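Side-chain contacts in Lmo0741 protein (Listeria monocytogenes, PDB 4R1H), which probably binds DNA as a GntR-family transcriptional regulator, through a winged helix-turn-helix domain, and forms an assembly of two subunits: residues H18-E23 / G27-G32; K73-T76 / R81-Q84; E95-E100 / E109-W114. One frame throughout, in Å; residues are numbered along the deposited sequence.

Interaction 1: residues H18-E23 / G27-G32; sequences HYIHTE and GTYEAG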
loop_
_atom_site.group_PDB
_atom_site.type_symbol
_atom_site.label_atom_id
_atom_site.label_comp_id
_atom_site.label_asym_id
_atom_site.label_seq_id
_atom_site.Cartn_x
_atom_site.Cartn_y
_atom_site.Cartn_z
ATOM N N HIS A 18 2.078 -13.819 -3.890
ATOM C CA HIS A 18 1.576 -13.251 -2.593
ATOM C C HIS A 18 0.376 -13.998 -2.078
ATOM O O HIS A 18 0.297 -14.238 -0.870
ATOM C CB HIS A 18 1.199 -11.766 -2.709
ATOM C CG HIS A 18 0.845 -11.169 -1.387
ATOM N ND1 HIS A 18 1.796 -10.951 -0.417
ATOM C CD2 HIS A 18 -0.338 -10.763 -0.866
ATOM C CE1 HIS A 18 1.215 -10.411 0.649
ATOM N NE2 HIS A 18 -0.075 -10.280 0.391
ATOM N N TYR A 19 -0.524 -14.409 -2.959
ATOM C CA TYR A 19 -1.667 -15.208 -2.615
ATOM C C TYR A 19 -1.255 -16.516 -1.959
ATOM O O TYR A 19 -1.762 -16.863 -0.909
ATOM C CB TYR A 19 -2.486 -15.501 -3.866
ATOM C CG TYR A 19 -3.563 -16.527 -3.675
ATOM C CD1 TYR A 19 -4.848 -16.153 -3.240
ATOM C CD2 TYR A 19 -3.321 -17.877 -3.928
ATOM C CE1 TYR A 19 -5.827 -17.100 -3.061
ATOM C CE2 TYR A 19 -4.297 -18.838 -3.734
ATOM C CZ TYR A 19 -5.553 -18.438 -3.303
ATOM O OH TYR A 19 -6.530 -19.411 -3.140
ATOM N N ILE A 20 -0.281 -17.205 -2.549
ATOM C CA ILE A 20 0.251 -18.456 -1.972
ATOM C C ILE A 20 0.925 -18.195 -0.641
ATOM O O ILE A 20 0.722 -18.950 0.310
ATOM C CB ILE A 20 1.212 -19.154 -2.950
ATOM C CG1 ILE A 20 0.375 -19.635 -4.145
ATOM C CG2 ILE A 20 1.999 -20.246 -2.262
ATOM C CD1 ILE A 20 1.155 -19.871 -5.411
ATOM N N HIS A 21 1.753 -17.140 -0.567
ATOM C CA HIS A 21 2.403 -16.778 0.659
ATOM C C HIS A 21 1.351 -16.615 1.738
ATOM O O HIS A 21 1.553 -17.041 2.906
ATOM C CB HIS A 21 3.157 -15.448 0.556
ATOM C CG HIS A 21 4.459 -15.533 -0.160
ATOM N ND1 HIS A 21 5.159 -14.407 -0.533
ATOM C CD2 HIS A 21 5.219 -16.594 -0.530
ATOM C CE1 HIS A 21 6.312 -14.761 -1.090
ATOM N NE2 HIS A 21 6.351 -16.087 -1.122
ATOM N N THR A 22 0.239 -15.926 1.412
ATOM C CA THR A 22 -0.868 -15.755 2.381
ATOM C C THR A 22 -1.444 -17.068 2.922
ATOM O O THR A 22 -1.662 -17.240 4.157
ATOM C CB THR A 22 -1.950 -14.829 1.732
ATOM O OG1 THR A 22 -1.290 -13.530 1.594
ATOM C CG2 THR A 22 -3.089 -14.682 2.563
ATOM N N GLU A 23 -1.727 -17.992 2.021
ATOM C CA GLU A 23 -2.195 -19.352 2.402
ATOM C C GLU A 23 -1.198 -20.101 3.279
ATOM O O GLU A 23 -1.614 -20.755 4.195
ATOM C CB GLU A 23 -2.531 -20.198 1.186
ATOM C CG GLU A 23 -3.615 -19.583 0.317
ATOM C CD GLU A 23 -4.966 -19.509 1.014
ATOM O OE1 GLU A 23 -5.775 -20.433 0.807
ATOM O OE2 GLU A 23 -5.243 -18.541 1.762
ATOM N N GLY A 27 -1.466 -20.832 7.531
ATOM C CA GLY A 27 -1.598 -22.225 7.868
ATOM C C GLY A 27 -2.704 -22.893 7.113
ATOM O O GLY A 27 -3.040 -24.025 7.382
ATOM N N THR A 28 -3.228 -22.247 6.082
ATOM C CA THR A 28 -4.183 -22.910 5.196
ATOM C C THR A 28 -3.487 -24.075 4.515
ATOM O O THR A 28 -4.038 -25.152 4.365
ATOM C CB THR A 28 -4.773 -21.885 4.201
ATOM O OG1 THR A 28 -5.408 -20.873 4.971
ATOM C CG2 THR A 28 -5.783 -22.514 3.283
ATOM N N TYR A 29 -2.262 -23.855 4.102
ATOM C CA TYR A 29 -1.384 -24.937 3.704
ATOM C C TYR A 29 -0.488 -25.166 4.929
ATOM O O TYR A 29 0.123 -24.212 5.448
ATOM C CB TYR A 29 -0.539 -24.551 2.474
ATOM C CG TYR A 29 -1.248 -24.087 1.175
ATOM C CD1 TYR A 29 -2.619 -24.269 0.942
ATOM C CD2 TYR A 29 -0.513 -23.504 0.164
ATOM C CE1 TYR A 29 -3.210 -23.845 -0.260
ATOM C CE2 TYR A 29 -1.093 -23.084 -1.040
ATOM C CZ TYR A 29 -2.441 -23.251 -1.265
ATOM O OH TYR A 29 -2.976 -22.831 -2.522
ATOM N N GLU A 30 -0.417 -26.395 5.469
ATOM C CA GLU A 30 0.491 -26.655 6.588
ATOM C C GLU A 30 1.819 -27.241 6.066
ATOM O O GLU A 30 1.880 -27.804 4.986
ATOM C CB GLU A 30 -0.159 -27.532 7.685
ATOM C CG GLU A 30 -1.513 -27.042 8.252
ATOM C CD GLU A 30 -1.434 -25.889 9.266
ATOM O OE1 GLU A 30 -0.311 -25.424 9.578
ATOM O OE2 GLU A 30 -2.511 -25.429 9.760
ATOM N N ALA A 31 2.866 -27.051 6.850
ATOM C CA ALA A 31 4.206 -27.414 6.480
ATOM C C ALA A 31 4.210 -28.861 6.040
ATOM O O ALA A 31 3.617 -29.730 6.723
ATOM C CB ALA A 31 5.149 -27.162 7.652
ATOM N N GLY A 32 4.809 -29.114 4.884
ATOM C CA GLY A 32 4.933 -30.439 4.333
ATOM C C GLY A 32 3.783 -30.823 3.431
ATOM O O GLY A 32 3.872 -31.823 2.768
HETATM O O HOH W 1 -5.785 -22.241 -3.056
#
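Tyr19 of helix 12-25 and Tyr29 of the loop after it meet through a water, beside a helix end closed by a Schellman motif at Gly27, within the winged helix-turn-helix domain. The water lies 2.9 Å from Tyr19 OH and 2.9 Å from Tyr29 OH, so it bridges the two phenols. It sits at the edge of the Tyr19 ring, in its plane. Ile20 comes next. Ile20 CG2 is 4.4 Å from Tyr29 CE2, a loose apolar contact. The side chain also packs on Leu41, Tyr56 and Leu59, which places it in the core of the domain. Glu23 carries most of the contact. Glu23 O accepts a nearly straight bond from Tyr29 N (3.2 Å, 167°). Thr28 N gives the same Glu23 O a weak, bent bond of 2.9 Å. The Glu23 chain sets CG beside its own backbone N (chi1 -59°) and bends at chi2. This brings Glu23 OE1 to 3.2 Å from CG2 of Thr28, whose OG1 bonds instead to Thr26 OG1. Glu23 CB makes a CH-pi contact over the centre of the Tyr29 ring, 3.8 Å from the centroid and 4° off the normal.

Interaction 2: residues K73-T76 / R81-Q84; sequences KYLT and RIEQ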
loop_
_atom_site.group_PDB
_atom_site.type_symbol
_atom_site.label_atom_id
_atom_site.label_comp_id
_atom_site.label_asym_id
_atom_site.label_seq_id
_atom_site.Cartn_x
_atom_site.Cartn_y
_atom_site.Cartn_z
ATOM N N LYS A 73 4.079 -31.173 -5.879
ATOM C CA LYS A 73 4.771 -30.061 -5.280
ATOM C C LYS A 73 4.279 -29.909 -3.849
ATOM O O LYS A 73 3.104 -30.110 -3.559
ATOM C CB LYS A 73 4.557 -28.791 -6.051
ATOM C CG LYS A 73 5.193 -28.866 -7.451
ATOM C CD LYS A 73 5.206 -27.541 -8.160
ATOM C CE LYS A 73 5.582 -27.720 -9.629
ATOM N NZ LYS A 73 7.059 -27.799 -9.752
ATOM N N TYR A 74 5.217 -29.557 -2.987
ATOM C CA TYR A 74 5.015 -29.580 -1.573
ATOM C C TYR A 74 5.507 -28.328 -0.920
ATOM O O TYR A 74 6.578 -27.795 -1.218
ATOM C CB TYR A 74 5.785 -30.757 -0.935
ATOM C CG TYR A 74 5.231 -32.127 -1.380
ATOM C CD1 TYR A 74 5.601 -32.663 -2.579
ATOM C CD2 TYR A 74 4.334 -32.808 -0.591
ATOM C CE1 TYR A 74 5.057 -33.866 -3.020
ATOM C CE2 TYR A 74 3.792 -34.024 -1.011
ATOM C CZ TYR A 74 4.165 -34.526 -2.233
ATOM O OH TYR A 74 3.656 -35.723 -2.677
ATOM N N LEU A 75 4.814 -27.949 0.131
ATOM C CA LEU A 75 5.281 -26.901 1.002
ATOM C C LEU A 75 6.409 -27.353 1.869
ATOM O O LEU A 75 6.360 -28.443 2.447
ATOM C CB LEU A 75 4.108 -26.385 1.861
ATOM C CG LEU A 75 4.469 -25.238 2.832
ATOM C CD1 LEU A 75 4.929 -23.988 2.090
ATOM C CD2 LEU A 75 3.287 -24.886 3.756
ATOM N N THR A 76 7.444 -26.532 1.995
ATOM C CA THR A 76 8.487 -26.817 2.935
ATOM C C THR A 76 8.016 -27.264 4.299
ATOM O O THR A 76 6.989 -26.763 4.833
ATOM C CB THR A 76 9.449 -25.647 3.062
ATOM O OG1 THR A 76 10.526 -25.990 3.914
ATOM C CG2 THR A 76 8.750 -24.404 3.739
ATOM N N ARG A 81 11.672 -21.536 8.122
ATOM C CA ARG A 81 11.567 -20.870 6.823
ATOM C C ARG A 81 10.229 -20.143 6.663
ATOM O O ARG A 81 10.125 -19.066 6.047
ATOM C CB ARG A 81 11.728 -21.814 5.617
ATOM C CG ARG A 81 11.601 -21.135 4.283
ATOM C CD ARG A 81 12.791 -20.255 4.069
ATOM N NE ARG A 81 12.740 -19.530 2.803
ATOM C CZ ARG A 81 12.168 -18.326 2.649
ATOM N NH1 ARG A 81 11.493 -17.756 3.665
ATOM N NH2 ARG A 81 12.183 -17.714 1.476
ATOM N N ILE A 82 9.187 -20.768 7.162
ATOM C CA ILE A 82 7.858 -20.217 7.065
ATOM C C ILE A 82 7.711 -19.013 8.050
ATOM O O ILE A 82 7.054 -17.990 7.674
ATOM C CB ILE A 82 6.804 -21.253 7.418
ATOM C CG1 ILE A 82 6.790 -22.350 6.300
ATOM C CG2 ILE A 82 5.425 -20.600 7.519
ATOM C CD1 ILE A 82 5.929 -23.553 6.631
ATOM N N GLU A 83 8.319 -19.141 9.223
ATOM C CA GLU A 83 8.429 -17.963 10.138
ATOM C C GLU A 83 9.136 -16.783 9.463
ATOM O O GLU A 83 8.732 -15.601 9.598
ATOM C CB GLU A 83 9.101 -18.314 11.429
ATOM C CG GLU A 83 8.222 -19.192 12.311
ATOM C CD GLU A 83 9.005 -19.956 13.367
ATOM O OE1 GLU A 83 8.474 -20.993 13.837
ATOM O OE2 GLU A 83 10.138 -19.527 13.716
ATOM N N GLN A 84 10.212 -17.080 8.733
ATOM C CA GLN A 84 10.989 -16.016 8.081
ATOM C C GLN A 84 10.156 -15.377 6.962
ATOM O O GLN A 84 10.229 -14.130 6.752
ATOM C CB GLN A 84 12.376 -16.537 7.590
ATOM C CG GLN A 84 13.286 -15.493 6.930
ATOM C CD GLN A 84 13.936 -14.491 7.900
ATOM O OE1 GLN A 84 14.537 -14.870 8.932
ATOM N NE2 GLN A 84 13.841 -13.191 7.562
#
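Ile82 and Thr76 share most of this contact, which joins the second strand of the wing, the beta hairpin of the winged helix-turn-helix fold, to the first turns of helix 79-103. Thr76 lies just after strand 72-75, and its CB points at the helix. Its methyl does the touching: Thr76 CG2 is 3.8 Å from Ile82 CG1 and 4.1 Å from Ile82 CD1. The two side chains run past one another in opposite directions. At Thr76 the hydroxyl is turned opposite the backbone N (chi1 -175°), which leaves CG2 in the crowded position between N and the carbonyl carbon. The methyl thus faces Ile82, while OG1 takes a hydrogen bond from the backbone N of Asp78. Asp78 OD2 in turn bonds to Arg81 N near the start of the helix.

Ile82 extends its longer branch toward the strand, with CD1 carried outward by a chi2 of 171°. Ile82 CD1 reaches 3.8 Å from the backbone Thr76 O. Ile82 CD1 also lies 4.1 Å from Leu75 CD2, where the two chains cross at a slant. Ile24 of helix 12-25 touches both Leu75 and Ile82, and Ala31 also packs on Ile82. The patch therefore gathers four pieces of the chain: the strand end, the two helices and the loop after helix 12-25. No hydrogen bond spans the two segments. Arg81 adds a looser touch with the base of its side chain, then leads away to bond Thr62 O through NH2; Arg81 CB lies 4.4 Å from Thr76 CG2.

Interaction 3: residues E95-E100 / E109-W114; sequences ENFISE and EKIIAW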
loop_
_atom_site.group_PDB
_atom_site.type_symbol
_atom_site.label_atom_id
_atom_site.label_comp_id
_atom_site.label_asym_id
_atom_site.label_seq_id
_atom_site.Cartn_x
_atom_site.Cartn_y
_atom_site.Cartn_z
ATOM N N GLU A 95 7.062 -1.284 7.375
ATOM C CA GLU A 95 7.974 -0.211 6.944
ATOM C C GLU A 95 7.236 0.734 5.984
ATOM O O GLU A 95 7.360 1.985 6.110
ATOM C CB GLU A 95 9.213 -0.770 6.246
ATOM C CG GLU A 95 10.197 -1.418 7.175
ATOM C CD GLU A 95 11.271 -2.204 6.412
ATOM O OE1 GLU A 95 11.096 -2.528 5.201
ATOM O OE2 GLU A 95 12.260 -2.477 7.085
ATOM N N ASN A 96 6.483 0.181 5.033
ATOM C CA ASN A 96 5.780 1.018 4.079
ATOM C C ASN A 96 4.717 1.918 4.768
ATOM O O ASN A 96 4.586 3.094 4.395
ATOM C CB ASN A 96 5.135 0.209 3.004
ATOM C CG ASN A 96 6.172 -0.407 2.042
ATOM O OD1 ASN A 96 7.350 -0.068 2.058
ATOM N ND2 ASN A 96 5.712 -1.283 1.234
ATOM N N PHE A 97 3.973 1.335 5.683
ATOM C CA PHE A 97 2.958 2.048 6.446
ATOM C C PHE A 97 3.587 3.188 7.270
ATOM O O PHE A 97 3.125 4.329 7.206
ATOM C CB PHE A 97 2.218 1.065 7.334
ATOM C CG PHE A 97 1.229 1.689 8.298
ATOM C CD1 PHE A 97 0.157 2.413 7.829
ATOM C CD2 PHE A 97 1.379 1.541 9.647
ATOM C CE1 PHE A 97 -0.734 2.948 8.717
ATOM C CE2 PHE A 97 0.503 2.122 10.571
ATOM C CZ PHE A 97 -0.550 2.864 10.085
ATOM N N ILE A 98 4.557 2.834 8.084
ATOM C CA ILE A 98 5.262 3.858 8.853
ATOM C C ILE A 98 5.803 4.962 7.925
ATOM O O ILE A 98 5.709 6.171 8.280
ATOM C CB ILE A 98 6.332 3.228 9.745
ATOM C CG1 ILE A 98 5.632 2.397 10.831
ATOM C CG2 ILE A 98 7.201 4.349 10.357
ATOM C CD1 ILE A 98 6.621 1.575 11.553
ATOM N N SER A 99 6.425 4.622 6.793
ATOM C CA SER A 99 6.926 5.639 5.881
ATOM C C SER A 99 5.824 6.597 5.402
ATOM O O SER A 99 5.968 7.844 5.433
ATOM C CB SER A 99 7.629 4.970 4.713
ATOM O OG SER A 99 7.992 5.933 3.775
ATOM N N GLU A 100 4.710 6.033 4.967
ATOM C CA GLU A 100 3.644 6.872 4.429
ATOM C C GLU A 100 3.047 7.769 5.526
ATOM O O GLU A 100 2.759 8.932 5.268
ATOM C CB GLU A 100 2.537 5.984 3.825
ATOM C CG GLU A 100 2.894 5.345 2.510
ATOM C CD GLU A 100 3.427 6.278 1.438
ATOM O OE1 GLU A 100 2.803 7.347 1.162
ATOM O OE2 GLU A 100 4.481 5.943 0.835
ATOM N N GLU A 109 4.103 7.812 18.062
ATOM C CA GLU A 109 3.052 7.660 19.024
ATOM C C GLU A 109 1.694 7.794 18.412
ATOM O O GLU A 109 0.751 7.044 18.785
ATOM C CB GLU A 109 3.258 8.619 20.212
ATOM C CG GLU A 109 4.365 8.132 21.114
ATOM C CD GLU A 109 4.059 6.794 21.789
ATOM O OE1 GLU A 109 4.898 5.844 21.721
ATOM O OE2 GLU A 109 2.945 6.646 22.349
ATOM N N LYS A 110 1.525 8.748 17.525
ATOM C CA LYS A 110 0.214 8.935 16.913
ATOM C C LYS A 110 -0.115 7.850 15.881
ATOM O O LYS A 110 -1.274 7.537 15.652
ATOM C CB LYS A 110 0.162 10.284 16.239
ATOM C CG LYS A 110 -1.214 10.594 15.725
ATOM C CD LYS A 110 -1.402 12.078 15.489
ATOM C CE LYS A 110 -2.643 12.267 14.703
ATOM N NZ LYS A 110 -3.798 11.875 15.530
ATOM N N ILE A 111 0.911 7.286 15.245
ATOM C CA ILE A 111 0.726 6.101 14.364
ATOM C C ILE A 111 0.174 4.923 15.166
ATOM O O ILE A 111 -0.794 4.260 14.768
ATOM C CB ILE A 111 2.030 5.689 13.625
ATOM C CG1 ILE A 111 2.481 6.793 12.704
ATOM C CG2 ILE A 111 1.796 4.389 12.791
ATOM C CD1 ILE A 111 3.861 6.620 12.091
ATOM N N ILE A 112 0.769 4.671 16.345
ATOM C CA ILE A 112 0.303 3.635 17.248
ATOM C C ILE A 112 -1.131 3.900 17.654
ATOM O O ILE A 112 -1.919 2.983 17.642
ATOM C CB ILE A 112 1.227 3.479 18.473
ATOM C CG1 ILE A 112 2.593 2.912 18.011
ATOM C CG2 ILE A 112 0.600 2.577 19.503
ATOM C CD1 ILE A 112 3.708 3.149 18.990
ATOM N N ALA A 113 -1.463 5.154 17.969
ATOM C CA ALA A 113 -2.832 5.503 18.355
ATOM C C ALA A 113 -3.835 5.220 17.227
ATOM O O ALA A 113 -4.923 4.724 17.477
ATOM C CB ALA A 113 -2.923 6.969 18.815
ATOM N N TRP A 114 -3.442 5.511 15.991
ATOM C CA TRP A 114 -4.282 5.216 14.792
ATOM C C TRP A 114 -4.571 3.749 14.675
ATOM O O TRP A 114 -5.709 3.294 14.502
ATOM C CB TRP A 114 -3.608 5.773 13.530
ATOM C CG TRP A 114 -4.092 7.150 13.088
ATOM C CD1 TRP A 114 -3.490 8.324 13.219
ATOM C CD2 TRP A 114 -5.404 7.423 12.607
ATOM N NE1 TRP A 114 -4.315 9.351 12.753
ATOM C CE2 TRP A 114 -5.494 8.803 12.387
ATOM C CE3 TRP A 114 -6.506 6.610 12.330
ATOM C CZ2 TRP A 114 -6.673 9.393 11.904
ATOM C CZ3 TRP A 114 -7.649 7.188 11.836
ATOM C CH2 TRP A 114 -7.716 8.566 11.655
#
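Phe97 and Ile111 form the closest contact between segments 95-100 and 109-114, on helix 79-103 and the last helix, 108-117, which follows a short loop and packs across it. Ile111 CG2 approaches Phe97 CE2 to 3.4 Å, and Phe97 CZ lies 3.9 Å from the same methyl. The approach to the ring is oblique. Phe97 holds CG opposite its backbone N (chi1 174°), and this swings the ring end toward the second helix although its CB starts out at an angle to it. The other branch of Ile111 makes a second, looser apolar touch: Ile111 CD1 is 4.4 Å from Ile98 CG2. Ile111 thus spreads two methyls over two neighbouring residues, and Met101 and Ser102 pack on it too.

Polar groups have little part across the pair. Ile111 CD1 comes within 4.3 Å of Ile98 O, but that oxygen is bonded to Ser102 OG on its own helix.

Aromatic stacking joins the contact to the dimer. Phe97 stacks on Phe97 of the second subunit, and Ile98 packs on Val118 of that subunit. All three residues that touch here are buried. No hydrogen bond crosses between the segments, so the pair is held by close apolar fit. Phe97 and Ile98 also face the second subunit, consistent with hydrophobic burial contributing to the dimer.

The three contacts follow one another along the chain, each closing before the next opens. Interactions 1 and 2 are neighbours, with centres 8 Å apart, and they touch: Gly32 N lies 3.2 Å from Thr76 O, a probable hydrogen bond. Together they tie helix 12-25, its following loop and the wing strand 72-75 to the start of helix 79-103. Interaction 3 uses the far part of that helix. Its centre is 27 Å from that of interaction 1 and 30 Å from that of interaction 2. Helix 79-103 therefore links the probable DNA-binding domain to the C-terminal helical part, where helix 108-117 packs across it. Interactions 1 and 3 both touch the second subunit.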